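Local structure of aspartokinase (3TVI) at residues S228-K233 against T274-D279; G287-I292 against V377-T382. The protein probably catalyses the ATP-dependent phosphorylation of the beta-carboxyl group of L-aspartate, the first step towards threonine and methionine; it carries lysine bound in its regulatory ACT region. All blocks are in the same frame, centred on the assembly; numbering follows the deposited sequence.

Interactions 1 and 2 meet at helix 232-240, which leaves the kinase sheet and packs against the ACT-region strands. Interaction 1 closes the edge of the kinase sheet and starts helix 232-240; interaction 2 pairs two ACT-region strands beside that helix, with centres about 13 Å apart. Lys229 O and Thr290 CG2 touch at 4.1 Å. Glu234 gives the polar link: its backbone N is capped by Ser231, while its carboxylate binds Thr290 OG1 and Thr382 N. A bound lysine lies about 10 Å from the side chain of Lys233, and one lies about 12 Å from that of Ala378, whereas Thr274 is about 9 Å, side chain to side chain, from Thr208 of the predicted ATP site.

Interaction 1 (S228-K233 against T274-D279); sequences SKISYK and TLILSD
Ser231 OG donates to Asp279 OD2 over 2.8 Å, meeting that oxygen nearly along its C-O axis, while the same hydroxyl caps the backbone N of Glu234. Ser231 is thus the N-cap of helix 232-240, at the point where an edge strand of the amino acid kinase sheet turns into a helix. A weak bond from Lys233 N to Asp279 OD2, 3.4 Å, adds to the grip, and the start of the helix probably stabilises the carboxylate's negative charge. Behind the cap, strand 229-231 runs parallel to strand 274-277: Leu277 N binds Ile230 O at 2.8 Å, and the bonds from Leu275 N to Ser228 O and from Ile230 N to Leu275 O are weak. Side chains pack on both faces of this ladder. On one, Ile230 and Ile276 lie side by side, CG2 against CG1 at 3.5 Å; on the other, Leu277 CD2 rests against the aliphatic part of Lys229, 3.7 Å from its CG. The amine of Lys233 forms a salt bridge with Glu304 of the second subunit. Tyr232 has its CG anti to the carbonyl carbon (chi1 -63°), which lays the ring against the end of strand 274-277, with Leu277 O 3.2 Å from the ring plane, over its centre.

Interaction 2 (G287-I292 against V377-T382); sequences GTITGI and VATVGT
Thr290 takes backbone angles close to helical (phi -97°, psi -44°), and this local kink turns its N-H and that of Gly291 towards the same acceptor, Val380 O. Its chi1 of -58° sets OG1 anti to the carbonyl carbon, which places the hydroxyl beside Gly381 CA. From there OG1 reaches Glu234 of helix 232-240, whose OE2 also accepts from Thr382 N, so that one carboxylate oxygen ties together residues from both sides of the contact. Val380 O is gripped by two donors: Thr290 N at 2.8 Å, in the carbonyl plane, and Gly291 N at 3.1 Å, tilted out of it. Two successive residues facing one on the partner strand make a classic beta bulge, here at the point where strand 291-304 begins its antiparallel run beside strand 367-380 in the sheet of the ACT region. The return bond, Val380 N to Gly291 O at 2.9 Å, is nearly straight at the acceptor, with a C=O...N angle of 170°, and completes the hydrogen-bonded pair. Ile292 and Thr379 follow as a non-hydrogen-bonded pair, with Ile292 CA directing a CA-H...O contact at Ala378 O, 3.5 Å away. Ile292 also lies alongside Val377, pointing the same way, CG2 to CG1 at 4.2 Å; helix 426-437 covers both through Ile433. Val380 projects from the other face of the sheet, packing on Glu234, Glu237 and Leu238 of helix 232-240, with its CB 3.8 Å from Gly291 O.

Interaction 1 (S228-K233 against T274-D279)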
loop_
_atom_site.group_PDB
_atom_site.type_symbol
_atom_site.label_atom_id
_atom_site.label_comp_id
_atom_site.label_asym_id
_atom_site.label_seq_id
_atom_site.Cartn_x
_atom_site.Cartn_y
_atom_site.Cartn_z
ATOM N N SER B 228 20.578 -5.179 -23.326
ATOM C CA SER B 228 22.020 -4.953 -23.262
ATOM C C SER B 228 22.629 -5.039 -21.837
ATOM O O SER B 228 23.499 -5.872 -21.586
ATOM C CB SER B 228 22.323 -3.588 -23.886
ATOM O OG SER B 228 23.689 -3.242 -23.763
ATOM N N LYS B 229 22.162 -4.192 -20.921
ATOM C CA LYS B 229 22.730 -4.078 -19.564
ATOM C C LYS B 229 21.641 -3.873 -18.493
ATOM O O LYS B 229 20.603 -3.290 -18.766
ATOM C CB LYS B 229 23.708 -2.903 -19.525
ATOM C CG LYS B 229 25.022 -3.140 -20.253
ATOM C CD LYS B 229 25.705 -1.837 -20.652
ATOM C CE LYS B 229 27.223 -1.983 -20.603
ATOM N NZ LYS B 229 27.962 -1.132 -21.581
ATOM N N ILE B 230 21.882 -4.340 -17.274
ATOM C CA ILE B 230 20.851 -4.311 -16.229
ATOM C C ILE B 230 21.482 -4.385 -14.830
ATOM O O ILE B 230 22.369 -5.193 -14.595
ATOM C CB ILE B 230 19.862 -5.479 -16.440
ATOM C CG1 ILE B 230 18.700 -5.421 -15.456
ATOM C CG2 ILE B 230 20.566 -6.820 -16.306
ATOM C CD1 ILE B 230 17.556 -6.323 -15.855
ATOM N N SER B 231 21.050 -3.535 -13.903
ATOM C CA SER B 231 21.629 -3.541 -12.557
ATOM C C SER B 231 21.001 -4.683 -11.779
ATOM O O SER B 231 20.028 -5.269 -12.239
ATOM C CB SER B 231 21.401 -2.193 -11.845
ATOM O OG SER B 231 20.259 -2.203 -10.995
ATOM N N TYR B 232 21.549 -5.001 -10.609
ATOM C CA TYR B 232 20.970 -6.052 -9.776
ATOM C C TYR B 232 19.603 -5.596 -9.291
ATOM O O TYR B 232 18.605 -6.297 -9.492
ATOM C CB TYR B 232 21.864 -6.420 -8.582
ATOM C CG TYR B 232 23.226 -6.997 -8.951
ATOM C CD1 TYR B 232 23.342 -8.047 -9.858
ATOM C CD2 TYR B 232 24.398 -6.495 -8.377
ATOM C CE1 TYR B 232 24.582 -8.566 -10.197
ATOM C CE2 TYR B 232 25.644 -7.010 -8.708
ATOM C CZ TYR B 232 25.732 -8.041 -9.618
ATOM O OH TYR B 232 26.964 -8.557 -9.949
ATOM N N LYS B 233 19.559 -4.412 -8.670
ATOM C CA LYS B 233 18.306 -3.834 -8.149
ATOM C C LYS B 233 17.256 -3.755 -9.254
ATOM O O LYS B 233 16.078 -4.044 -9.039
ATOM C CB LYS B 233 18.565 -2.446 -7.550
ATOM C CG LYS B 233 17.339 -1.536 -7.478
ATOM C CD LYS B 233 16.418 -1.808 -6.290
ATOM C CE LYS B 233 16.477 -0.681 -5.256
ATOM N NZ LYS B 233 15.671 -0.976 -4.034
ATOM N N THR B 274 22.515 -10.178 -22.097
ATOM C CA THR B 274 22.257 -9.094 -21.201
ATOM C C THR B 274 23.364 -9.236 -20.174
ATOM O O THR B 274 23.847 -10.341 -19.919
ATOM C CB THR B 274 20.860 -9.179 -20.589
ATOM O OG1 THR B 274 20.754 -10.367 -19.807
ATOM C CG2 THR B 274 19.820 -9.198 -21.703
ATOM N N LEU B 275 23.784 -8.110 -19.615
ATOM C CA LEU B 275 25.005 -8.043 -18.837
ATOM C C LEU B 275 24.680 -7.450 -17.462
ATOM O O LEU B 275 24.615 -6.232 -17.295
ATOM C CB LEU B 275 26.026 -7.197 -19.608
ATOM C CG LEU B 275 27.507 -7.293 -19.248
ATOM C CD1 LEU B 275 27.933 -8.742 -19.073
ATOM C CD2 LEU B 275 28.352 -6.613 -20.311
ATOM N N ILE B 276 24.464 -8.320 -16.481
ATOM C CA ILE B 276 23.948 -7.902 -15.184
ATOM C C ILE B 276 25.071 -7.293 -14.357
ATOM O O ILE B 276 25.933 -8.008 -13.850
ATOM C CB ILE B 276 23.311 -9.070 -14.414
ATOM C CG1 ILE B 276 22.234 -9.758 -15.272
ATOM C CG2 ILE B 276 22.733 -8.576 -13.096
ATOM C CD1 ILE B 276 21.812 -11.134 -14.791
ATOM N N LEU B 277 25.043 -5.965 -14.229
ATOM C CA LEU B 277 26.106 -5.186 -13.574
ATOM C C LEU B 277 25.787 -4.891 -12.113
ATOM O O LEU B 277 24.752 -5.308 -11.599
ATOM C CB LEU B 277 26.305 -3.866 -14.322
ATOM C CG LEU B 277 27.075 -3.875 -15.647
ATOM C CD1 LEU B 277 27.556 -5.262 -16.041
ATOM C CD2 LEU B 277 26.215 -3.249 -16.743
ATOM N N SER B 278 26.695 -4.183 -11.445
ATOM C CA SER B 278 26.457 -3.703 -10.086
ATOM C C SER B 278 25.725 -2.378 -10.148
ATOM O O SER B 278 25.774 -1.689 -11.164
ATOM C CB SER B 278 27.772 -3.530 -9.325
ATOM O OG SER B 278 27.561 -3.702 -7.937
ATOM N N ASP B 279 25.054 -2.023 -9.056
ATOM C CA ASP B 279 24.326 -0.752 -8.991
ATOM C C ASP B 279 25.258 0.446 -9.216
ATOM O O ASP B 279 25.017 1.258 -10.112
ATOM C CB ASP B 279 23.563 -0.615 -7.664
ATOM C CG ASP B 279 22.387 -1.587 -7.558
ATOM O OD1 ASP B 279 22.164 -2.124 -6.448
ATOM O OD2 ASP B 279 21.690 -1.816 -8.577
#

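Interaction 2 (G287-I292 against V377-T382)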
loop_
_atom_site.group_PDB
_atom_site.type_symbol
_atom_site.label_atom_id
_atom_site.label_comp_id
_atom_site.label_asym_id
_atom_site.label_seq_id
_atom_site.Cartn_x
_atom_site.Cartn_y
_atom_site.Cartn_z
ATOM N N GLY B 287 17.080 9.327 -18.907
ATOM C CA GLY B 287 15.630 9.367 -19.194
ATOM C C GLY B 287 15.074 8.225 -20.050
ATOM O O GLY B 287 14.418 8.463 -21.073
ATOM N N THR B 288 15.309 6.980 -19.628
ATOM C CA THR B 288 14.961 5.812 -20.454
ATOM C C THR B 288 14.444 4.606 -19.674
ATOM O O THR B 288 14.670 4.470 -18.474
ATOM C CB THR B 288 16.166 5.351 -21.299
ATOM O OG1 THR B 288 15.789 4.214 -22.085
ATOM C CG2 THR B 288 17.343 4.995 -20.409
ATOM N N ILE B 289 13.760 3.733 -20.403
ATOM C CA ILE B 289 13.161 2.517 -19.861
ATOM C C ILE B 289 14.180 1.390 -19.972
ATOM O O ILE B 289 14.887 1.313 -20.969
ATOM C CB ILE B 289 11.858 2.186 -20.640
ATOM C CG1 ILE B 289 10.652 2.508 -19.779
ATOM C CG2 ILE B 289 11.767 0.727 -21.045
ATOM C CD1 ILE B 289 10.544 1.595 -18.580
ATOM N N THR B 290 14.278 0.534 -18.958
ATOM C CA THR B 290 15.116 -0.674 -19.068
ATOM C C THR B 290 14.318 -1.930 -19.439
ATOM O O THR B 290 14.752 -2.709 -20.283
ATOM C CB THR B 290 15.883 -0.957 -17.774
ATOM O OG1 THR B 290 16.695 0.169 -17.464
ATOM C CG2 THR B 290 16.778 -2.160 -17.938
ATOM N N GLY B 291 13.168 -2.121 -18.794
ATOM C CA GLY B 291 12.312 -3.274 -19.049
ATOM C C GLY B 291 10.875 -3.082 -18.600
ATOM O O GLY B 291 10.580 -2.249 -17.744
ATOM N N ILE B 292 9.980 -3.870 -19.184
ATOM C CA ILE B 292 8.550 -3.774 -18.918
ATOM C C ILE B 292 8.027 -5.164 -18.630
ATOM O O ILE B 292 8.066 -6.036 -19.503
ATOM C CB ILE B 292 7.792 -3.260 -20.145
ATOM C CG1 ILE B 292 8.288 -1.865 -20.548
ATOM C CG2 ILE B 292 6.299 -3.287 -19.871
ATOM C CD1 ILE B 292 7.732 -1.368 -21.873
ATOM N N VAL B 377 1.225 -3.790 -14.277
ATOM C CA VAL B 377 2.298 -3.568 -15.236
ATOM C C VAL B 377 3.400 -2.766 -14.548
ATOM O O VAL B 377 3.173 -1.641 -14.083
ATOM C CB VAL B 377 1.797 -2.832 -16.493
ATOM C CG1 VAL B 377 2.913 -2.701 -17.521
ATOM C CG2 VAL B 377 0.613 -3.573 -17.084
ATOM N N ALA B 378 4.580 -3.370 -14.465
ATOM C CA ALA B 378 5.723 -2.729 -13.850
ATOM C C ALA B 378 6.652 -2.293 -14.949
ATOM O O ALA B 378 7.083 -3.110 -15.764
ATOM C CB ALA B 378 6.437 -3.688 -12.921
ATOM N N THR B 379 6.960 -1.004 -14.978
ATOM C CA THR B 379 7.901 -0.487 -15.954
ATOM C C THR B 379 9.107 0.040 -15.174
ATOM O O THR B 379 8.956 0.838 -14.255
ATOM C CB THR B 379 7.236 0.525 -16.914
ATOM O OG1 THR B 379 8.146 1.580 -17.211
ATOM C CG2 THR B 379 5.942 1.090 -16.323
ATOM N N VAL B 380 10.292 -0.454 -15.530
ATOM C CA VAL B 380 11.468 -0.385 -14.667
ATOM C C VAL B 380 12.650 0.248 -15.393
ATOM O O VAL B 380 12.829 0.050 -16.600
ATOM C CB VAL B 380 11.867 -1.800 -14.194
ATOM C CG1 VAL B 380 13.043 -1.761 -13.242
ATOM C CG2 VAL B 380 10.699 -2.469 -13.508
ATOM N N GLY B 381 13.451 1.018 -14.660
ATOM C CA GLY B 381 14.673 1.580 -15.225
ATOM C C GLY B 381 15.365 2.504 -14.254
ATOM O O GLY B 381 14.700 3.191 -13.506
ATOM N N THR B 382 16.695 2.520 -14.239
ATOM C CA THR B 382 17.422 3.458 -13.374
ATOM C C THR B 382 17.183 4.888 -13.864
ATOM O O THR B 382 16.898 5.780 -13.077
ATOM C CB THR B 382 18.936 3.158 -13.315
ATOM O OG1 THR B 382 19.436 2.942 -14.636
ATOM C CG2 THR B 382 19.224 1.921 -12.467
#